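Local atomic coordinates of lectin (Pleurotus ostreatus, PDB entry 6T1D), a protein that binds galactose-containing sugars such as melibiose through calcium ions held in two carbohydrate-binding sites. Residues Asn51-Arg56 against Leu122-Pro127; Leu33-Trp38 against Ser143-Thr148; Arg26-Ala31 against Ala265-Asn270; Gly200-Trp205 against Ile339-Val344. All blocks are in the same frame, centred on the assembly; numbering follows the deposited sequence.

Contact 1. Residues Asn51-Arg56 against Leu122-Pro127. With CA (calcium ion), chain S; GLA (alpha-D-galactopyranose), chain G.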
loop_
_atom_site.group_PDB
_atom_site.type_symbol
_atom_site.label_atom_id
_atom_site.label_comp_id
_atom_site.label_asym_id
_atom_site.label_seq_id
_atom_site.Cartn_x
_atom_site.Cartn_y
_atom_site.Cartn_z
ATOM N N ASN A 51 45.979 15.920 -17.589
ATOM C CA ASN A 51 45.874 14.482 -17.383
ATOM C C ASN A 51 45.377 13.816 -18.661
ATOM O O ASN A 51 44.798 14.459 -19.542
ATOM C CB ASN A 51 44.937 14.145 -16.213
ATOM C CG ASN A 51 45.542 14.475 -14.857
ATOM O OD1 ASN A 51 45.496 15.617 -14.402
ATOM N ND2 ASN A 51 46.102 13.469 -14.201
ATOM N N ILE A 52 45.593 12.500 -18.738
ATOM C CA ILE A 52 45.288 11.750 -19.951
ATOM C C ILE A 52 43.808 11.393 -19.989
ATOM O O ILE A 52 43.095 11.462 -18.988
ATOM C CB ILE A 52 46.140 10.478 -20.032
ATOM C CG1 ILE A 52 45.898 9.651 -18.771
ATOM C CG2 ILE A 52 47.616 10.827 -20.195
ATOM C CD1 ILE A 52 46.529 8.299 -18.794
ATOM N N ILE A 53 43.341 11.012 -21.180
ATOM C CA ILE A 53 42.059 10.331 -21.270
ATOM C C ILE A 53 42.125 9.097 -20.394
ATOM O O ILE A 53 43.091 8.328 -20.467
ATOM C CB ILE A 53 41.728 9.950 -22.723
ATOM C CG1 ILE A 53 41.597 11.185 -23.614
ATOM C CG2 ILE A 53 40.488 9.063 -22.779
ATOM C CD1 ILE A 53 41.123 10.851 -25.006
ATOM N N SER A 54 41.135 8.933 -19.519
ATOM C CA SER A 54 41.122 7.795 -18.608
ATOM C C SER A 54 39.821 7.775 -17.820
ATOM O O SER A 54 39.102 8.776 -17.735
ATOM C CB SER A 54 42.319 7.832 -17.649
ATOM O OG SER A 54 42.368 9.057 -16.933
ATOM N N THR A 55 39.559 6.627 -17.205
ATOM C CA THR A 55 38.482 6.450 -16.244
ATOM C C THR A 55 39.109 6.000 -14.933
ATOM O O THR A 55 39.911 5.063 -14.921
ATOM C CB THR A 55 37.471 5.407 -16.729
ATOM O OG1 THR A 55 36.978 5.773 -18.024
ATOM C CG2 THR A 55 36.301 5.327 -15.764
ATOM N N ARG A 56 38.749 6.658 -13.837
ATOM C CA ARG A 56 39.399 6.409 -12.559
ATOM C C ARG A 56 38.369 6.295 -11.444
ATOM O O ARG A 56 37.298 6.909 -11.507
ATOM C CB ARG A 56 40.401 7.527 -12.234
ATOM C CG ARG A 56 41.561 7.634 -13.222
ATOM C CD ARG A 56 42.526 6.469 -13.061
ATOM N NE ARG A 56 43.722 6.583 -13.899
ATOM C CZ ARG A 56 43.876 5.982 -15.077
ATOM N NH1 ARG A 56 42.907 5.216 -15.566
ATOM N NH2 ARG A 56 44.999 6.141 -15.770
ATOM N N LEU A 122 37.838 13.098 -20.753
ATOM C CA LEU A 122 37.502 12.784 -22.136
ATOM C C LEU A 122 38.262 13.621 -23.151
ATOM O O LEU A 122 38.065 13.439 -24.358
ATOM C CB LEU A 122 35.995 12.939 -22.369
ATOM C CG LEU A 122 35.121 12.074 -21.467
ATOM C CD1 LEU A 122 33.658 12.301 -21.779
ATOM C CD2 LEU A 122 35.482 10.614 -21.636
ATOM N N VAL A 123 39.105 14.542 -22.707
ATOM C CA VAL A 123 39.897 15.366 -23.604
ATOM C C VAL A 123 41.355 15.133 -23.270
ATOM O O VAL A 123 41.776 15.329 -22.123
ATOM C CB VAL A 123 39.550 16.856 -23.478
ATOM C CG1 VAL A 123 40.477 17.664 -24.373
ATOM C CG2 VAL A 123 38.083 17.093 -23.812
ATOM N N ALA A 124 42.129 14.752 -24.277
ATOM C CA ALA A 124 43.524 14.433 -24.040
ATOM C C ALA A 124 44.263 15.671 -23.568
ATOM O O ALA A 124 43.969 16.790 -23.999
ATOM C CB ALA A 124 44.168 13.887 -25.313
ATOM N N ASN A 125 45.188 15.464 -22.631
ATOM C CA ASN A 125 46.098 16.514 -22.184
ATOM C C ASN A 125 45.322 17.707 -21.624
ATOM O O ASN A 125 45.653 18.869 -21.878
ATOM C CB ASN A 125 47.019 16.923 -23.338
ATOM C CG ASN A 125 48.241 17.654 -22.877
ATOM O OD1 ASN A 125 49.148 17.054 -22.299
ATOM N ND2 ASN A 125 48.293 18.953 -23.147
ATOM N N SER A 126 44.283 17.413 -20.852
ATOM C CA SER A 126 43.394 18.406 -20.271
ATOM C C SER A 126 43.235 18.163 -18.780
ATOM O O SER A 126 43.509 17.064 -18.287
ATOM C CB SER A 126 42.018 18.370 -20.952
ATOM O OG SER A 126 41.274 17.236 -20.549
ATOM N N PRO A 127 42.806 19.177 -18.032
ATOM C CA PRO A 127 42.528 18.987 -16.604
ATOM C C PRO A 127 41.437 17.961 -16.339
ATOM O O PRO A 127 40.601 17.646 -17.191
ATOM C CB PRO A 127 42.088 20.382 -16.146
ATOM C CG PRO A 127 42.793 21.296 -17.061
ATOM C CD PRO A 127 42.863 20.599 -18.393
HETATM CA CA CA S . 39.243 17.261 -19.351
HETATM C C1 GLA G . 37.623 21.985 -21.911
HETATM C C2 GLA G . 37.503 20.461 -21.852
HETATM C C3 GLA G . 37.537 19.958 -20.469
HETATM C C4 GLA G . 38.716 20.450 -19.732
HETATM C C5 GLA G . 38.839 21.981 -19.798
HETATM C C6 GLA G . 40.157 22.395 -19.164
HETATM O O2 GLA G . 36.256 20.066 -22.466
HETATM O O3 GLA G . 37.569 18.461 -20.497
HETATM O O4 GLA G . 39.903 19.859 -20.300
HETATM O O5 GLA G . 38.803 22.478 -21.172
HETATM O O6 GLA G . 40.477 23.717 -19.551
#

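Contact 2. Residues Leu33-Trp38 against Ser143-Thr148. Unlike the reference sequence in segment 33-38: Ser34 (reference Asn), Thr35 (reference Ala).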
loop_
_atom_site.group_PDB
_atom_site.type_symbol
_atom_site.label_atom_id
_atom_site.label_comp_id
_atom_site.label_asym_id
_atom_site.label_seq_id
_atom_site.Cartn_x
_atom_site.Cartn_y
_atom_site.Cartn_z
ATOM N N LEU A 33 28.649 23.665 -2.431
ATOM C CA LEU A 33 29.950 23.231 -2.929
ATOM C C LEU A 33 31.117 24.062 -2.406
ATOM O O LEU A 33 32.267 23.726 -2.693
ATOM C CB LEU A 33 29.968 23.278 -4.463
ATOM C CG LEU A 33 29.068 22.303 -5.229
ATOM C CD1 LEU A 33 29.120 22.553 -6.732
ATOM C CD2 LEU A 33 29.521 20.923 -4.925
ATOM N N SER A 34 30.868 25.127 -1.643
ATOM C CA SER A 34 31.950 26.058 -1.342
ATOM C C SER A 34 33.007 25.469 -0.410
ATOM O O SER A 34 34.102 26.023 -0.316
ATOM C CB SER A 34 31.391 27.366 -0.775
ATOM O OG SER A 34 30.742 27.166 0.469
ATOM N N THR A 35 32.725 24.377 0.283
ATOM C CA THR A 35 33.742 23.751 1.119
ATOM C C THR A 35 34.324 22.482 0.507
ATOM O O THR A 35 35.160 21.826 1.139
ATOM C CB THR A 35 33.178 23.458 2.510
ATOM O OG1 THR A 35 31.900 22.819 2.383
ATOM C CG2 THR A 35 33.052 24.722 3.298
ATOM N N SER A 36 33.941 22.137 -0.712
ATOM C CA SER A 36 34.439 20.920 -1.320
ATOM C C SER A 36 35.623 21.253 -2.207
ATOM O O SER A 36 35.843 22.397 -2.591
ATOM C CB SER A 36 33.362 20.223 -2.145
ATOM O OG SER A 36 33.165 20.930 -3.345
ATOM N N LYS A 37 36.418 20.241 -2.489
ATOM C CA LYS A 37 37.601 20.417 -3.302
ATOM C C LYS A 37 37.463 19.539 -4.530
ATOM O O LYS A 37 36.769 18.515 -4.504
ATOM C CB LYS A 37 38.880 20.060 -2.533
ATOM C CG LYS A 37 38.931 20.605 -1.112
ATOM C CD LYS A 37 40.177 20.114 -0.393
ATOM C CE LYS A 37 40.186 20.518 1.078
ATOM N NZ LYS A 37 41.223 19.772 1.863
ATOM N N TRP A 38 38.107 19.963 -5.611
ATOM C CA TRP A 38 38.259 19.109 -6.773
ATOM C C TRP A 38 39.337 18.088 -6.463
ATOM O O TRP A 38 40.366 18.422 -5.871
ATOM C CB TRP A 38 38.640 19.931 -8.006
ATOM C CG TRP A 38 37.602 20.928 -8.477
ATOM C CD1 TRP A 38 37.534 22.245 -8.154
ATOM C CD2 TRP A 38 36.522 20.683 -9.394
ATOM N NE1 TRP A 38 36.467 22.838 -8.793
ATOM C CE2 TRP A 38 35.834 21.901 -9.562
ATOM C CE3 TRP A 38 36.075 19.554 -10.090
ATOM C CZ2 TRP A 38 34.715 22.022 -10.381
ATOM C CZ3 TRP A 38 34.970 19.674 -10.902
ATOM C CH2 TRP A 38 34.297 20.904 -11.041
ATOM N N SER A 143 22.426 17.374 10.870
ATOM C CA SER A 143 22.937 17.036 9.548
ATOM C C SER A 143 24.425 17.354 9.479
ATOM O O SER A 143 24.926 18.204 10.215
ATOM C CB SER A 143 22.151 17.765 8.453
ATOM O OG SER A 143 20.765 17.463 8.547
ATOM N N GLU A 144 25.127 16.676 8.566
ATOM C CA GLU A 144 26.565 16.867 8.399
ATOM C C GLU A 144 26.963 16.804 6.931
ATOM O O GLU A 144 26.463 15.965 6.177
ATOM C CB GLU A 144 27.373 15.815 9.130
ATOM C CG GLU A 144 28.832 16.179 9.174
ATOM C CD GLU A 144 29.691 15.077 9.730
ATOM O OE1 GLU A 144 29.177 14.297 10.570
ATOM O OE2 GLU A 144 30.883 15.015 9.333
ATOM N N THR A 145 27.864 17.701 6.531
ATOM C CA THR A 145 28.307 17.823 5.149
ATOM C C THR A 145 29.631 17.093 4.968
ATOM O O THR A 145 30.618 17.410 5.635
ATOM C CB THR A 145 28.460 19.295 4.764
ATOM O OG1 THR A 145 27.179 19.937 4.805
ATOM C CG2 THR A 145 29.077 19.457 3.361
ATOM N N PHE A 146 29.645 16.117 4.072
ATOM C CA PHE A 146 30.866 15.471 3.627
ATOM C C PHE A 146 31.119 15.936 2.198
ATOM O O PHE A 146 30.166 16.186 1.451
ATOM C CB PHE A 146 30.734 13.951 3.706
ATOM C CG PHE A 146 30.368 13.448 5.078
ATOM C CD1 PHE A 146 31.347 13.136 6.008
ATOM C CD2 PHE A 146 29.044 13.292 5.442
ATOM C CE1 PHE A 146 31.011 12.680 7.275
ATOM C CE2 PHE A 146 28.700 12.835 6.710
ATOM C CZ PHE A 146 29.688 12.529 7.626
ATOM N N VAL A 147 32.396 16.109 1.837
ATOM C CA VAL A 147 32.785 16.694 0.557
ATOM C C VAL A 147 33.874 15.836 -0.067
ATOM O O VAL A 147 34.440 14.950 0.570
ATOM C CB VAL A 147 33.287 18.151 0.674
ATOM C CG1 VAL A 147 32.267 19.063 1.363
ATOM C CG2 VAL A 147 34.629 18.200 1.349
ATOM N N THR A 148 34.159 16.115 -1.339
ATOM C CA THR A 148 35.320 15.525 -1.990
ATOM C C THR A 148 36.598 16.180 -1.476
ATOM O O THR A 148 36.724 17.407 -1.474
ATOM C CB THR A 148 35.237 15.683 -3.509
ATOM O OG1 THR A 148 34.772 17.001 -3.843
ATOM C CG2 THR A 148 34.290 14.647 -4.097
#

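Contact 3. Residues Arg26-Ala31 against Ala265-Asn270. Unlike the reference sequence in segment 26-31: Arg26 (reference Ser).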
loop_
_atom_site.group_PDB
_atom_site.type_symbol
_atom_site.label_atom_id
_atom_site.label_comp_id
_atom_site.label_asym_id
_atom_site.label_seq_id
_atom_site.Cartn_x
_atom_site.Cartn_y
_atom_site.Cartn_z
ATOM N N ARG A 26 10.598 20.058 7.720
ATOM C CA ARG A 26 11.304 21.319 7.895
ATOM C C ARG A 26 11.628 21.920 6.534
ATOM O O ARG A 26 11.434 21.297 5.487
ATOM C CB ARG A 26 12.571 21.145 8.733
ATOM C CG ARG A 26 13.485 20.088 8.206
ATOM C CD ARG A 26 14.785 20.050 8.976
ATOM N NE ARG A 26 15.250 18.677 9.145
ATOM C CZ ARG A 26 16.055 18.051 8.296
ATOM N NH1 ARG A 26 16.477 18.672 7.191
ATOM N NH2 ARG A 26 16.419 16.798 8.549
ATOM N N GLN A 27 12.128 23.150 6.573
ATOM C CA GLN A 27 12.573 23.821 5.365
ATOM C C GLN A 27 13.779 23.105 4.765
ATOM O O GLN A 27 14.680 22.660 5.482
ATOM C CB GLN A 27 12.898 25.273 5.703
ATOM C CG GLN A 27 13.523 26.091 4.619
ATOM C CD GLN A 27 13.522 27.569 4.965
ATOM O OE1 GLN A 27 12.628 28.308 4.550
ATOM N NE2 GLN A 27 14.522 28.007 5.731
ATOM N N PHE A 28 13.781 22.980 3.437
ATOM C CA PHE A 28 14.858 22.286 2.743
ATOM C C PHE A 28 16.190 22.985 2.963
ATOM O O PHE A 28 16.280 24.212 2.921
ATOM C CB PHE A 28 14.568 22.202 1.242
ATOM C CG PHE A 28 15.723 21.677 0.435
ATOM C CD1 PHE A 28 15.931 20.313 0.313
ATOM C CD2 PHE A 28 16.592 22.535 -0.193
ATOM C CE1 PHE A 28 16.993 19.815 -0.408
ATOM C CE2 PHE A 28 17.665 22.038 -0.922
ATOM C CZ PHE A 28 17.858 20.671 -1.022
ATOM N N GLN A 29 17.227 22.189 3.203
ATOM C CA GLN A 29 18.566 22.680 3.502
ATOM C C GLN A 29 19.528 22.241 2.404
ATOM O O GLN A 29 19.754 21.034 2.234
ATOM C CB GLN A 29 18.986 22.133 4.863
ATOM C CG GLN A 29 20.364 22.467 5.347
ATOM C CD GLN A 29 20.595 21.881 6.725
ATOM O OE1 GLN A 29 19.648 21.412 7.372
ATOM N NE2 GLN A 29 21.844 21.902 7.184
ATOM N N PRO A 30 20.120 23.163 1.650
ATOM C CA PRO A 30 20.903 22.781 0.470
ATOM C C PRO A 30 22.289 22.261 0.776
ATOM O O PRO A 30 22.983 22.758 1.661
ATOM C CB PRO A 30 21.007 24.091 -0.315
ATOM C CG PRO A 30 21.018 25.132 0.754
ATOM C CD PRO A 30 20.039 24.628 1.804
ATOM N N ALA A 31 22.703 21.282 -0.016
ATOM C CA ALA A 31 24.116 20.964 -0.133
ATOM C C ALA A 31 24.794 22.074 -0.914
ATOM O O ALA A 31 24.243 22.568 -1.903
ATOM C CB ALA A 31 24.318 19.628 -0.847
ATOM N N ALA A 265 10.707 24.933 -0.745
ATOM C CA ALA A 265 11.197 23.562 -0.744
ATOM C C ALA A 265 11.316 23.046 0.685
ATOM O O ALA A 265 11.867 23.739 1.546
ATOM C CB ALA A 265 12.550 23.469 -1.461
ATOM N N TYR A 266 10.813 21.824 0.929
ATOM C CA TYR A 266 10.850 21.168 2.233
ATOM C C TYR A 266 11.420 19.763 2.093
ATOM O O TYR A 266 11.219 19.101 1.072
ATOM C CB TYR A 266 9.444 21.040 2.853
ATOM C CG TYR A 266 8.616 22.310 2.824
ATOM C CD1 TYR A 266 7.941 22.702 1.681
ATOM C CD2 TYR A 266 8.506 23.105 3.941
ATOM C CE1 TYR A 266 7.184 23.867 1.659
ATOM C CE2 TYR A 266 7.757 24.259 3.929
ATOM C CZ TYR A 266 7.105 24.641 2.790
ATOM O OH TYR A 266 6.365 25.800 2.795
ATOM N N THR A 267 12.086 19.286 3.146
ATOM C CA THR A 267 12.444 17.878 3.261
ATOM C C THR A 267 11.579 17.258 4.346
ATOM O O THR A 267 11.386 17.848 5.414
ATOM C CB THR A 267 13.936 17.645 3.596
ATOM O OG1 THR A 267 14.410 18.654 4.490
ATOM C CG2 THR A 267 14.831 17.608 2.342
ATOM N N ILE A 268 11.039 16.083 4.054
ATOM C CA ILE A 268 10.232 15.324 5.001
ATOM C C ILE A 268 11.006 14.060 5.357
ATOM O O ILE A 268 11.071 13.123 4.547
ATOM C CB ILE A 268 8.844 15.020 4.423
ATOM C CG1 ILE A 268 8.067 16.320 4.219
ATOM C CG2 ILE A 268 8.076 14.019 5.277
ATOM C CD1 ILE A 268 7.139 16.250 3.067
ATOM N N PRO A 269 11.634 14.010 6.533
ATOM C CA PRO A 269 12.535 12.904 6.876
ATOM C C PRO A 269 11.884 11.756 7.629
ATOM O O PRO A 269 12.582 10.794 7.968
ATOM C CB PRO A 269 13.566 13.607 7.762
ATOM C CG PRO A 269 12.753 14.629 8.497
ATOM C CD PRO A 269 11.664 15.077 7.553
ATOM N N ASN A 270 10.582 11.818 7.885
ATOM C CA ASN A 270 9.898 10.776 8.633
ATOM C C ASN A 270 8.748 10.164 7.837
ATOM O O ASN A 270 7.644 10.001 8.368
ATOM C CB ASN A 270 9.376 11.337 9.953
ATOM C CG ASN A 270 8.530 12.580 9.752
ATOM O OD1 ASN A 270 8.735 13.317 8.790
ATOM N ND2 ASN A 270 7.572 12.817 10.649
HETATM O O HOH W 1 17.027 19.398 4.606
#

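Contact 4. Residues Gly200-Trp205 against Ile339-Val344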
loop_
_atom_site.group_PDB
_atom_site.type_symbol
_atom_site.label_atom_id
_atom_site.label_comp_id
_atom_site.label_asym_id
_atom_site.label_seq_id
_atom_site.Cartn_x
_atom_site.Cartn_y
_atom_site.Cartn_z
ATOM N N GLY A 200 7.709 19.928 -16.374
ATOM C CA GLY A 200 7.068 18.641 -16.252
ATOM C C GLY A 200 5.970 18.589 -15.212
ATOM O O GLY A 200 5.180 17.636 -15.217
ATOM N N SER A 201 5.912 19.555 -14.302
ATOM C CA SER A 201 4.799 19.606 -13.370
ATOM C C SER A 201 3.713 20.517 -13.923
ATOM O O SER A 201 3.929 21.284 -14.859
ATOM C CB SER A 201 5.262 20.084 -11.999
ATOM O OG SER A 201 6.307 19.258 -11.514
ATOM N N ASN A 202 2.525 20.425 -13.343
ATOM C CA ASN A 202 1.386 21.164 -13.867
ATOM C C ASN A 202 0.758 22.018 -12.785
ATOM O O ASN A 202 0.683 21.611 -11.625
ATOM C CB ASN A 202 0.320 20.221 -14.450
ATOM C CG ASN A 202 0.878 19.288 -15.506
ATOM O OD1 ASN A 202 1.106 19.696 -16.647
ATOM N ND2 ASN A 202 1.075 18.030 -15.144
ATOM N N TRP A 203 0.306 23.199 -13.170
ATOM C CA TRP A 203 -0.588 23.958 -12.315
ATOM C C TRP A 203 -1.941 23.266 -12.291
ATOM O O TRP A 203 -2.541 23.045 -13.348
ATOM C CB TRP A 203 -0.737 25.382 -12.840
ATOM C CG TRP A 203 0.529 26.150 -12.898
ATOM C CD1 TRP A 203 1.407 26.211 -13.944
ATOM C CD2 TRP A 203 1.074 26.973 -11.869
ATOM N NE1 TRP A 203 2.463 27.031 -13.628
ATOM C CE2 TRP A 203 2.281 27.510 -12.358
ATOM C CE3 TRP A 203 0.655 27.314 -10.580
ATOM C CZ2 TRP A 203 3.074 28.359 -11.601
ATOM C CZ3 TRP A 203 1.440 28.157 -9.835
ATOM C CH2 TRP A 203 2.640 28.672 -10.343
ATOM N N ILE A 204 -2.429 22.917 -11.106
ATOM C CA ILE A 204 -3.725 22.256 -10.999
ATOM C C ILE A 204 -4.643 23.085 -10.117
ATOM O O ILE A 204 -4.201 23.942 -9.351
ATOM C CB ILE A 204 -3.615 20.833 -10.435
ATOM C CG1 ILE A 204 -3.087 20.892 -9.004
ATOM C CG2 ILE A 204 -2.742 19.958 -11.329
ATOM C CD1 ILE A 204 -3.267 19.635 -8.251
ATOM N N TRP A 205 -5.937 22.790 -10.209
ATOM C CA TRP A 205 -6.945 23.404 -9.346
ATOM C C TRP A 205 -8.207 22.559 -9.411
ATOM O O TRP A 205 -8.247 21.520 -10.081
ATOM C CB TRP A 205 -7.237 24.843 -9.756
ATOM C CG TRP A 205 -7.796 25.654 -8.657
ATOM C CD1 TRP A 205 -9.099 26.033 -8.490
ATOM C CD2 TRP A 205 -7.068 26.214 -7.563
ATOM N NE1 TRP A 205 -9.224 26.800 -7.350
ATOM C CE2 TRP A 205 -7.991 26.919 -6.762
ATOM C CE3 TRP A 205 -5.729 26.186 -7.181
ATOM C CZ2 TRP A 205 -7.612 27.586 -5.600
ATOM C CZ3 TRP A 205 -5.354 26.845 -6.027
ATOM C CH2 TRP A 205 -6.295 27.536 -5.248
ATOM N N ILE A 339 -4.597 23.230 -15.015
ATOM C CA ILE A 339 -4.643 24.581 -15.572
ATOM C C ILE A 339 -3.585 24.747 -16.662
ATOM O O ILE A 339 -3.789 25.488 -17.627
ATOM C CB ILE A 339 -4.475 25.627 -14.452
ATOM C CG1 ILE A 339 -5.482 25.380 -13.326
ATOM C CG2 ILE A 339 -4.606 27.037 -14.992
ATOM C CD1 ILE A 339 -6.907 25.308 -13.796
ATOM N N GLY A 340 -2.465 24.048 -16.554
ATOM C CA GLY A 340 -1.447 24.131 -17.577
ATOM C C GLY A 340 -0.132 23.576 -17.081
ATOM O O GLY A 340 0.144 23.625 -15.874
ATOM N N ALA A 341 0.665 23.012 -17.992
ATOM C CA ALA A 341 2.017 22.587 -17.665
ATOM C C ALA A 341 2.846 23.790 -17.241
ATOM O O ALA A 341 2.532 24.934 -17.580
ATOM C CB ALA A 341 2.670 21.912 -18.865
ATOM N N PHE A 342 3.921 23.534 -16.493
ATOM C CA PHE A 342 4.768 24.646 -16.074
ATOM C C PHE A 342 5.225 25.404 -17.305
ATOM O O PHE A 342 5.641 24.800 -18.292
ATOM C CB PHE A 342 5.965 24.161 -15.256
ATOM C CG PHE A 342 6.904 25.255 -14.866
ATOM C CD1 PHE A 342 6.493 26.268 -14.011
ATOM C CD2 PHE A 342 8.212 25.256 -15.319
ATOM C CE1 PHE A 342 7.368 27.299 -13.650
ATOM C CE2 PHE A 342 9.093 26.276 -14.959
ATOM C CZ PHE A 342 8.668 27.297 -14.122
ATOM N N GLY A 343 5.130 26.732 -17.248
ATOM C CA GLY A 343 5.367 27.591 -18.390
ATOM C C GLY A 343 4.115 28.251 -18.934
ATOM O O GLY A 343 4.216 29.255 -19.651
ATOM N N VAL A 344 2.942 27.747 -18.568
ATOM C CA VAL A 344 1.699 28.339 -19.019
ATOM C C VAL A 344 1.548 29.743 -18.446
ATOM O O VAL A 344 2.143 30.103 -17.425
ATOM C CB VAL A 344 0.527 27.436 -18.604
ATOM C CG1 VAL A 344 0.280 27.554 -17.113
ATOM C CG2 VAL A 344 -0.722 27.802 -19.344
HETATM O O HOH W 2 6.504 22.209 -17.816
HETATM O O HOH W 3 3.748 28.800 -15.911
#

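Contact 1. Residues Asn51-Arg56 against Leu122-Pro127
The calcium-dependent galactose site is built partly on the loop Leu122-Pro127, which is tied to Asn51 by a G1 beta bulge: Asn125 and Ser126 both face Asn51 across a single antiparallel, hydrogen-bonded bridge. Asn51 N donates to Ser126 O at 2.8 Å, arriving from above the carbonyl plane (48° out of it). In return Ser126 N reaches Asn51 O at 3.3 Å, this time within the carbonyl plane. The positive phi of Asn125 (59°) fits its place as third residue of a type II turn from Val123 to Ser126.

Apolar cover comes from Ile53, whose CG1 lies 3.7 Å from Ala124 N and 4.1 Å from Ala124 CB, so this branch rests on the turn's peptide as well as its methyl group. On the metal side, chi1 of 74° sets Ser126 OG between its own N and carbonyl carbon. There Ser126 OG binds the calcium ion at 2.4 Å and donates to Val123 O over a modelled 2.5 Å, a distance to treat with caution. Pro127 O joins as a ligand at 2.6 Å, and galactose O3 and O4 complete the sugar's share, O3 lying 2.4 Å from the metal. Val123 CG2 faces the O2 and O3 side of the ring, while Pro127 CG and CD lie against C6.

Asp80, Asp81 and Asn121 supply the remaining protein ligands. The bridge lies just beyond the ends where antiparallel strands 54-63 and 112-121 pair; Asn121, ending the latter, donates ND2 to Ile52 O, and Trp40 of strand 38-40 packs against Asn51 and Ser54.

Contact 2. Residues Leu33-Trp38 against Ser143-Thr148
Two hydrogen bonds, both centred on Lys37 and Thr148, join segment Leu33-Trp38, just after its turn, to the end of strand 143-147. Lys37 N donates to Thr148 O at 3.0 Å, within the carbonyl plane. The second bond runs the other way: Thr148 OG1 donates to Lys37 O at 2.6 Å and also lies in that carbonyl's plane. A chi1 of 42° swings the hydroxyl between the residue's own N and carbonyl carbon, bringing it up to Lys37. The same oxygen is hydrogen-bonded to Ala132 N of the adjoining strand 129-138.

Leu33 O receives both Ser36 N and Ser36 OG, each at 3.0 Å and from the same face of its plane. The backbone bond closes the type I turn Leu33-Ser36, and the second occupies the serine hydroxyl.

Van der Waals contact centres on Val147, whose CB meets Ser36 CB at 3.5 Å, tighter than usual for two carbons. Val147 CG1 meets Thr35 OG1 at 3.9 Å, the two side chains crossing at about a right angle; Val147 CG2 touches Thr35 O at 3.7 Å. Lys37 lays CB and CG beside Thr148 O before its extended chain carries NZ to a salt bridge with Glu150.

Thr148 thus uses backbone oxygen and side-chain hydroxyl to hold both polar groups of Lys37's main chain, a two-bond engagement without a regular beta bridge, and through Ala132 ties this loop to strand 129-138, inner neighbour of edge strand 143-147.

Contact 3. Residues Arg26-Ala31 against Ala265-Asn270
Phe28 N donates to Ala265 O at 2.8 Å, the shortest direct hydrogen bond between Arg26-Ala31 and Ala265-Asn270, with the donor tilted 34° from the carbonyl plane. Further back, Arg26 and Thr267 form an antiparallel hydrogen-bonded pair. Arg26 N reaches Thr267 O at 3.3 Å, nearly along the C=O axis, and Thr267 N reaches Arg26 O at 3.2 Å. Gln27 and Tyr266 make the adjoining non-hydrogen-bonded pair, where Arg26 O approaches the edge of the tyrosine ring.

Beyond the paired strands, Phe28 packs against the partner through CB and one ring edge. Its CB meets Ala265 CB at 3.6 Å, and with CG anti to the backbone N (chi1 172°) the ring presents CD1 to Thr267 CG2, also 3.6 Å away; that methyl lies at the ring's edge, near its plane. The other branch of Thr267 is polar: OG1 shares a 2.7 Å hydrogen bond with a water, and Gln29 N donates to that water at 3.1 Å. The same water lies at the edge of the Arg26 guanidinium, in its plane.

Strand 26-27 is thereby an outermost strand of the sheet formed by 264-268, 232-242, 290-299 and 304-308. Meanwhile Arg26, Gln29 and Ala31 touch strand 129-138 of the other half of the chain. Backbone bonds therefore commit the start of this segment to one sheet, and where the pairing ends, a water takes over, linking the backbone N-H of Gln29 to the hydroxyl of Thr267 as the chain departs.

Contact 4. Residues Gly200-Trp205 against Ile339-Val344
A water accepting from Gly200 N and donating to Phe342 O bridges the segments where strand 202-205 comes alongside 339-341, and at the next residue Ser201 O receives Phe342 N directly at 2.8 Å. Asn202 faces Ala341 in a non-hydrogen-bonded antiparallel pair, its OD1 3.2 Å from Ala341 CA and also against the alanine methyl.

Trp203 carries the largest share of the contact. Its N donates to Gly340 O at 2.7 Å, while its own O accepts from Ile339 N at 2.7 Å and, weakly, from Gly340 N at 3.4 Å. Ile339 and Gly340 both face Trp203, a classic beta bulge. Chi1 of -60° places the indole beside the backbone N, with Gly340 O and Ala341 O at its edge. Obliquely to the ring, Val344 CG1 comes within 3.6 Å of Trp203 CD1. Trp203 NE1 donates at 3.2 Å to a second water, which also accepts from Gly343 N and donates to Val344 O. Trp347 stacks on the same indole.

After Ile204, whose side chain touches Phe221 of strand 217-225, Trp205 places CB 4.0 Å from Ile339 CG1. Its ring leads off to Asn284, a ligand of the second calcium ion.

One tryptophan thus spends its main chain on the bulge and its indole N-H on a water shared with the type II turn Ala341-Val344. Both polar parts are satisfied while its carbons pack against valine and isoleucine, tying strand edge and turn together close to the second sugar site.

In the fold
The four contacts trace a path between two calcium-dependent sugar sites. Contact 1 helps build the first site and contact 4 adjoins the second; their centres are 43 Å apart. Contact 2 lies between contacts 1 and 3, its centre 24 Å from that of contact 1 and 18 Å from that of contact 3, which it touches where Ser143 OG packs 4.3 Å from Gln29 OE1. Contact 3, away from both sites, appears to be the junction: along the chain it encloses contacts 1 and 2 and crosses contact 4, whose centre is 23 Å away. Contacts 2 and 4 fall on opposite sides of the chain's centre, consistent with two sugar-binding halves joined near contact 3.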